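Local coordinates for protein uronate isomerase (Caulobacter crescentus, PDB 2Q01) that catalyses the reversible isomerisation of D-glucuronate to D-fructuronate and of D-galacturonate to D-tagaturonate in pentose and glucuronate interconversion, at residues B[157-162]-B[420-425]; B[46-49]-B[54-57]. All blocks are in the same frame, centred on the assembly; numbering follows the deposited sequence.

In the fold
Contact 2 comes first along the chain and is short-range: Trp48, on helix 47-51, meets Phe55 in the loop leading to helix 58-63, with only four residues between the segments. Contact 1 opens later and spans 257 residues, joining helix 156-162 to the loop that leads from helix 393-407 into helix 425-445. The two are therefore in series and neither encloses the other, yet their centres lie about 10 Å apart. Helix 47-51 bridges them: Phe49 O lies 2.7 Å from Arg157 NE in a probable hydrogen bond, and Phe49 CZ packs 3.6 Å from Phe422 CE1. Early, middle and late parts of the TIM-barrel-clan chain thus converge here.

Contact 1. Residues B[157-162]-B[420-425]; sequences RALFDR and RAFLSI
Helix 156-162, which leads into the parallel strand 165-169 of this TIM-barrel-clan fold, is met here by Phe422 in the loop before helix 425-445. The contact is buried and apolar, with 167 Å² of surface covered across the two segments and no hydrogen bond between them. A chi1 of 178° extends the Phe422 ring away from its own backbone N and toward the helix. The ring atoms that make the contact are CE2 and CZ. Leu159 CB lies 3.7 Å from Phe422 CE2, near the plane of the ring. Phe160 N, 3.9 Å from Phe422 CZ, also lies near the ring plane and not over a face, which makes this edge packing against the backbone and not an N-H to pi contact. Phe160 CB lies 4.2 Å from Phe422 CZ, and CZ stands obliquely to the Phe160 ring.

Beyond the two segments, Trp189 makes an edge-to-face pair with Phe160, and Phe160 and Phe422 both touch Ile165 of strand 165-169. Leu423 also touches Val122 and Val126 of helix 114-126. The Leu159 side chain crosses that of Leu423 at a slant, methyl against methyl, Leu159 CD1 to Leu423 CD1 at 4.0 Å.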
ATOM      1  N   ARG B 157      32.595 -10.320  24.341  1.00 39.48           N
ATOM      2  CA  ARG B 157      31.985 -11.284  25.265  1.00 40.31           C
ATOM      3  C   ARG B 157      31.345 -10.606  26.477  1.00 43.59           C
ATOM      4  O   ARG B 157      30.271 -11.012  26.926  1.00 44.05           O
ATOM      5  CB  ARG B 157      33.019 -12.297  25.752  1.00 35.94           C
ATOM      6  CG  ARG B 157      33.452 -13.317  24.719  1.00 47.32           C
ATOM      7  CD  ARG B 157      34.421 -14.323  25.333  1.00 32.66           C
ATOM      8  NE  ARG B 157      34.864 -15.305  24.352  1.00 50.42           N
ATOM      9  CZ  ARG B 157      35.793 -16.228  24.573  1.00 52.36           C
ATOM     10  NH1 ARG B 157      36.395 -16.308  25.751  1.00 52.82           N
ATOM     11  NH2 ARG B 157      36.118 -17.079  23.611  1.00 65.21           N
ATOM     12  N   ALA B 158      32.014  -9.578  26.997  1.00 43.92           N
ATOM     13  CA  ALA B 158      31.526  -8.823  28.151  1.00 46.56           C
ATOM     14  C   ALA B 158      30.260  -8.041  27.817  1.00 45.63           C
ATOM     15  O   ALA B 158      29.361  -7.924  28.651  1.00 58.46           O
ATOM     16  CB  ALA B 158      32.606  -7.890  28.664  1.00 50.21           C
ATOM     17  N   LEU B 159      30.203  -7.517  26.595  1.00 44.09           N
ATOM     18  CA  LEU B 159      29.037  -6.794  26.092  1.00 38.78           C
ATOM     19  C   LEU B 159      27.863  -7.729  25.822  1.00 48.60           C
ATOM     20  O   LEU B 159      26.717  -7.371  26.078  1.00 56.07           O
ATOM     21  CB  LEU B 159      29.398  -6.036  24.817  1.00 32.50           C
ATOM     22  CG  LEU B 159      30.125  -4.698  24.947  1.00 31.99           C
ATOM     23  CD1 LEU B 159      30.736  -4.294  23.610  1.00 29.26           C
ATOM     24  CD2 LEU B 159      29.192  -3.615  25.449  1.00 35.91           C
ATOM     25  N   PHE B 160      28.164  -8.921  25.305  1.00 50.64           N
ATOM     26  CA  PHE B 160      27.180  -9.980  25.070  1.00 50.06           C
ATOM     27  C   PHE B 160      26.433 -10.332  26.355  1.00 49.89           C
ATOM     28  O   PHE B 160      25.222 -10.553  26.335  1.00 57.96           O
ATOM     29  CB  PHE B 160      27.900 -11.217  24.523  1.00 48.56           C
ATOM     30  CG  PHE B 160      26.988 -12.309  24.004  1.00 51.47           C
ATOM     31  CD1 PHE B 160      26.692 -12.393  22.650  1.00 48.21           C
ATOM     32  CD2 PHE B 160      26.473 -13.285  24.860  1.00 46.40           C
ATOM     33  CE1 PHE B 160      25.881 -13.407  22.160  1.00 45.31           C
ATOM     34  CE2 PHE B 160      25.663 -14.304  24.376  1.00 36.61           C
ATOM     35  CZ  PHE B 160      25.366 -14.366  23.023  1.00 41.94           C
ATOM     36  N   ASP B 161      27.164 -10.382  27.465  1.00 47.39           N
ATOM     37  CA  ASP B 161      26.583 -10.705  28.766  1.00 50.78           C
ATOM     38  C   ASP B 161      25.797  -9.540  29.368  1.00 49.95           C
ATOM     39  O   ASP B 161      24.720  -9.740  29.932  1.00 58.19           O
ATOM     40  CB  ASP B 161      27.671 -11.180  29.726  1.00 53.90           C
ATOM     41  CG  ASP B 161      28.441 -12.371  29.187  1.00 63.06           C
ATOM     42  OD1 ASP B 161      29.612 -12.558  29.585  1.00 71.08           O
ATOM     43  OD2 ASP B 161      27.875 -13.116  28.357  1.00 60.94           O
ATOM     44  N   ARG B 162      26.335  -8.330  29.228  1.00 46.18           N
ATOM     45  CA  ARG B 162      25.674  -7.118  29.700  1.00 46.24           C
ATOM     46  C   ARG B 162      24.368  -6.845  28.958  1.00 51.00           C
ATOM     47  O   ARG B 162      23.412  -6.332  29.548  1.00 57.30           O
ATOM     48  CB  ARG B 162      26.597  -5.907  29.556  1.00 50.18           C
ATOM     49  CG  ARG B 162      26.197  -4.735  30.444  1.00 63.16           C
ATOM     50  CD  ARG B 162      26.192  -3.424  29.686  1.00 66.55           C
ATOM     51  NE  ARG B 162      27.540  -2.940  29.404  1.00 70.36           N
ATOM     52  CZ  ARG B 162      27.842  -1.677  29.121  1.00 68.73           C
ATOM     53  NH1 ARG B 162      26.891  -0.746  29.085  1.00 64.98           N
ATOM     54  NH2 ARG B 162      29.100  -1.346  28.879  1.00 65.55           N
ATOM     55  N   ARG B 420      24.662  -6.019  11.387  1.00 54.98           N
ATOM     56  CA  ARG B 420      26.075  -6.250  11.670  1.00 61.69           C
ATOM     57  C   ARG B 420      26.508  -5.427  12.895  1.00 61.01           C
ATOM     58  O   ARG B 420      27.400  -5.837  13.644  1.00 61.37           O
ATOM     59  CB  ARG B 420      26.941  -5.933  10.441  1.00 64.08           C
ATOM     60  CG  ARG B 420      28.404  -6.348  10.585  1.00 79.41           C
ATOM     61  CD  ARG B 420      29.102  -6.590   9.253  1.00 97.62           C
ATOM     62  NE  ARG B 420      30.503  -6.974   9.453  1.00100.54           N
ATOM     63  CZ  ARG B 420      30.932  -8.222   9.655  1.00 94.24           C
ATOM     64  NH1 ARG B 420      32.227  -8.454   9.832  1.00 79.85           N
ATOM     65  NH2 ARG B 420      30.079  -9.240   9.683  1.00 84.56           N
ATOM     66  N   ALA B 421      25.858  -4.277  13.094  1.00 58.84           N
ATOM     67  CA  ALA B 421      26.133  -3.391  14.227  1.00 59.12           C
ATOM     68  C   ALA B 421      25.700  -4.040  15.540  1.00 59.76           C
ATOM     69  O   ALA B 421      24.512  -4.112  15.856  1.00 69.30           O
ATOM     70  CB  ALA B 421      25.455  -2.036  14.030  1.00 55.82           C
ATOM     71  N   PHE B 422      26.684  -4.523  16.290  1.00 54.30           N
ATOM     72  CA  PHE B 422      26.445  -5.304  17.492  1.00 51.49           C
ATOM     73  C   PHE B 422      25.880  -4.465  18.634  1.00 56.12           C
ATOM     74  O   PHE B 422      25.002  -4.922  19.365  1.00 56.55           O
ATOM     75  CB  PHE B 422      27.738  -5.997  17.923  1.00 50.57           C
ATOM     76  CG  PHE B 422      27.612  -6.791  19.188  1.00 50.19           C
ATOM     77  CD1 PHE B 422      26.806  -7.926  19.239  1.00 47.28           C
ATOM     78  CD2 PHE B 422      28.309  -6.412  20.328  1.00 51.31           C
ATOM     79  CE1 PHE B 422      26.688  -8.666  20.411  1.00 44.85           C
ATOM     80  CE2 PHE B 422      28.200  -7.145  21.503  1.00 49.84           C
ATOM     81  CZ  PHE B 422      27.388  -8.275  21.545  1.00 57.51           C
ATOM     82  N   LEU B 423      26.373  -3.234  18.766  1.00 53.39           N
ATOM     83  CA  LEU B 423      25.950  -2.319  19.828  1.00 50.79           C
ATOM     84  C   LEU B 423      24.514  -1.820  19.693  1.00 52.58           C
ATOM     85  O   LEU B 423      23.925  -1.342  20.670  1.00 66.43           O
ATOM     86  CB  LEU B 423      26.899  -1.128  19.906  1.00 51.26           C
ATOM     87  CG  LEU B 423      27.975  -1.194  20.987  1.00 54.15           C
ATOM     88  CD1 LEU B 423      29.076  -2.189  20.646  1.00 56.54           C
ATOM     89  CD2 LEU B 423      28.551   0.184  21.169  1.00 47.13           C
ATOM     90  N   SER B 424      23.965  -1.934  18.486  1.00 51.95           N
ATOM     91  CA  SER B 424      22.592  -1.528  18.209  0.50 49.50           C
ATOM     92  C   SER B 424      21.592  -2.649  18.499  1.00 49.16           C
ATOM     93  O   SER B 424      20.386  -2.433  18.429  1.00 57.36           O
ATOM     94  CB  SER B 424      22.456  -1.065  16.755  0.50 52.63           C
ATOM     95  OG  SER B 424      23.197   0.120  16.515  0.50 60.04           O
ATOM     96  N   ILE B 425      22.091  -3.844  18.816  1.00 48.20           N
ATOM     97  CA  ILE B 425      21.218  -5.006  19.083  1.00 42.07           C
ATOM     98  C   ILE B 425      20.195  -4.777  20.211  1.00 42.63           C
ATOM     99  O   ILE B 425      18.993  -4.940  19.960  1.00 45.90           O
ATOM    100  CB  ILE B 425      22.003  -6.357  19.213  1.00 38.08           C
ATOM    101  CG1 ILE B 425      22.529  -6.804  17.847  1.00 37.81           C
ATOM    102  CG2 ILE B 425      21.142  -7.455  19.834  1.00 41.82           C
ATOM    103  CD1 ILE B 425      23.320  -8.103  17.887  1.00 28.50           C
TER

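Contact 2. Residues B[46-49]-B[54-57]; sequences PSWF and PFQD
A single T-shaped aromatic pair, Trp48 with Phe55, makes this local contact near the protein surface, between helix 47-51 and the loop that follows it. The evidence for the T shape is direct. The ring planes stand at 78°, the centroids of the Trp48 five-membered ring and the Phe55 ring are 5.2 Å apart, and Phe55 supplies the edge while Trp48 supplies the face. One atom carries the approach: Phe55 CE1 sits over the centre of the Trp48 indole, 3.9 Å above its plane. Phe55 CE1 lies 3.9 Å from both Trp48 CE2 and Trp48 CD2, the two atoms of the bond shared by the fused rings, and slightly farther, 4.2 Å, from Trp48 NE1. Such placement directs the hydrogen on CE1 at the pi cloud, the favourable electrostatic arrangement of an edge-to-face pair.

In the TIM-barrel-clan fold the 46-49 segment follows strand 37-39, one of the parallel strands of the fold, and the pair bridges the turn by which the chain leaves helix 47-51 for helix 58-63. The backbones stay well apart, Trp48 CA and Pro54 CA being separated by 8.3 Å, so the rings span the gap. For Phe55 the reach comes from chi1 of -54°, which sets CG beside the backbone N and carries the ring across to the indole. The two segments cover 92 Å² between them, all through these two residues. Pro156, at the start of helix 156-162, touches Phe55 as well as Phe49. At the far end of the indole, Trp48 CH2 packs against Arg420 O.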
ATOM      1  N   PRO B  46      31.343 -13.892  13.933  1.00 48.01           N
ATOM      2  CA  PRO B  46      31.623 -14.880  14.989  1.00 47.61           C
ATOM      3  C   PRO B  46      33.041 -14.817  15.562  1.00 45.36           C
ATOM      4  O   PRO B  46      33.269 -15.275  16.681  1.00 48.87           O
ATOM      5  CB  PRO B  46      31.424 -16.220  14.275  1.00 47.30           C
ATOM      6  CG  PRO B  46      31.609 -15.915  12.823  1.00 39.01           C
ATOM      7  CD  PRO B  46      31.004 -14.556  12.660  1.00 51.49           C
ATOM      8  N   SER B  47      33.977 -14.259  14.798  1.00 49.37           N
ATOM      9  CA  SER B  47      35.364 -14.120  15.234  1.00 47.56           C
ATOM     10  C   SER B  47      35.523 -13.109  16.368  1.00 48.37           C
ATOM     11  O   SER B  47      36.495 -13.178  17.123  1.00 62.59           O
ATOM     12  CB  SER B  47      36.256 -13.721  14.061  1.00 49.13           C
ATOM     13  OG  SER B  47      36.072 -12.359  13.729  1.00 35.72           O
ATOM     14  N   TRP B  48      34.575 -12.177  16.478  1.00 46.98           N
ATOM     15  CA  TRP B  48      34.553 -11.196  17.565  1.00 44.61           C
ATOM     16  C   TRP B  48      34.470 -11.859  18.935  1.00 45.72           C
ATOM     17  O   TRP B  48      35.081 -11.390  19.889  1.00 52.85           O
ATOM     18  CB  TRP B  48      33.378 -10.223  17.412  1.00 40.44           C
ATOM     19  CG  TRP B  48      33.457  -9.289  16.230  1.00 42.35           C
ATOM     20  CD1 TRP B  48      34.575  -8.940  15.519  1.00 39.08           C
ATOM     21  CD2 TRP B  48      32.371  -8.551  15.653  1.00 43.15           C
ATOM     22  NE1 TRP B  48      34.246  -8.045  14.527  1.00 38.40           N
ATOM     23  CE2 TRP B  48      32.901  -7.787  14.589  1.00 37.82           C
ATOM     24  CE3 TRP B  48      30.996  -8.467  15.930  1.00 46.82           C
ATOM     25  CZ2 TRP B  48      32.103  -6.956  13.791  1.00 56.26           C
ATOM     26  CZ3 TRP B  48      30.202  -7.637  15.138  1.00 51.42           C
ATOM     27  CH2 TRP B  48      30.760  -6.893  14.082  1.00 52.32           C
ATOM     28  N   PHE B  49      33.728 -12.958  19.019  1.00 45.08           N
ATOM     29  CA  PHE B  49      33.530 -13.665  20.281  1.00 48.47           C
ATOM     30  C   PHE B  49      34.514 -14.813  20.482  1.00 49.90           C
ATOM     31  O   PHE B  49      34.711 -15.268  21.609  1.00 53.44           O
ATOM     32  CB  PHE B  49      32.081 -14.154  20.401  1.00 43.91           C
ATOM     33  CG  PHE B  49      31.069 -13.086  20.117  1.00 50.61           C
ATOM     34  CD1 PHE B  49      30.420 -13.035  18.889  1.00 39.56           C
ATOM     35  CD2 PHE B  49      30.791 -12.106  21.065  1.00 50.08           C
ATOM     36  CE1 PHE B  49      29.496 -12.033  18.617  1.00 54.17           C
ATOM     37  CE2 PHE B  49      29.871 -11.101  20.800  1.00 44.77           C
ATOM     38  CZ  PHE B  49      29.222 -11.065  19.575  1.00 37.08           C
ATOM     39  N   PRO B  54      39.308  -6.363  21.395  1.00 54.74           N
ATOM     40  CA  PRO B  54      38.533  -5.123  21.485  1.00 53.57           C
ATOM     41  C   PRO B  54      38.332  -4.444  20.132  1.00 54.18           C
ATOM     42  O   PRO B  54      39.147  -4.611  19.225  1.00 60.24           O
ATOM     43  CB  PRO B  54      39.401  -4.223  22.377  1.00 51.80           C
ATOM     44  CG  PRO B  54      40.434  -5.115  22.978  1.00 49.89           C
ATOM     45  CD  PRO B  54      40.644  -6.210  21.998  1.00 52.22           C
ATOM     46  N   PHE B  55      37.243  -3.691  20.007  1.00 55.53           N
ATOM     47  CA  PHE B  55      37.041  -2.796  18.868  1.00 61.12           C
ATOM     48  C   PHE B  55      37.967  -1.584  19.016  1.00 64.90           C
ATOM     49  O   PHE B  55      38.435  -1.283  20.123  1.00 66.90           O
ATOM     50  CB  PHE B  55      35.575  -2.358  18.774  1.00 59.94           C
ATOM     51  CG  PHE B  55      34.593  -3.504  18.743  1.00 61.54           C
ATOM     52  CD1 PHE B  55      34.357  -4.211  17.565  1.00 71.48           C
ATOM     53  CD2 PHE B  55      33.892  -3.870  19.893  1.00 59.83           C
ATOM     54  CE1 PHE B  55      33.442  -5.270  17.531  1.00 67.89           C
ATOM     55  CE2 PHE B  55      32.977  -4.929  19.871  1.00 56.35           C
ATOM     56  CZ  PHE B  55      32.752  -5.628  18.688  1.00 59.37           C
ATOM     57  N   GLN B  56      38.240  -0.891  17.915  1.00 63.18           N
ATOM     58  CA  GLN B  56      39.257   0.165  17.943  1.00 68.97           C
ATOM     59  C   GLN B  56      38.745   1.613  17.954  1.00 65.86           C
ATOM     60  O   GLN B  56      39.173   2.409  18.791  1.00 67.51           O
ATOM     61  CB  GLN B  56      40.314  -0.048  16.848  1.00 68.62           C
ATOM     62  CG  GLN B  56      39.769  -0.453  15.486  1.00 83.36           C
ATOM     63  CD  GLN B  56      40.842  -0.468  14.412  1.00 92.67           C
ATOM     64  OE1 GLN B  56      41.255  -1.531  13.947  1.00100.07           O
ATOM     65  NE2 GLN B  56      41.304   0.714  14.017  1.00 82.78           N
ATOM     66  N   ASP B  57      37.832   1.947  17.042  1.00 66.12           N
ATOM     67  CA  ASP B  57      37.383   3.328  16.846  1.00 64.08           C
ATOM     68  C   ASP B  57      35.880   3.481  17.006  1.00 61.05           C
ATOM     69  O   ASP B  57      35.137   2.506  16.932  1.00 66.50           O
ATOM     70  CB  ASP B  57      37.754   3.820  15.438  1.00 69.51           C
ATOM     71  CG  ASP B  57      39.248   3.971  15.231  1.00 86.62           C
ATOM     72  OD1 ASP B  57      39.979   4.229  16.214  1.00101.90           O
ATOM     73  OD2 ASP B  57      39.691   3.847  14.068  1.00 96.31           O
TER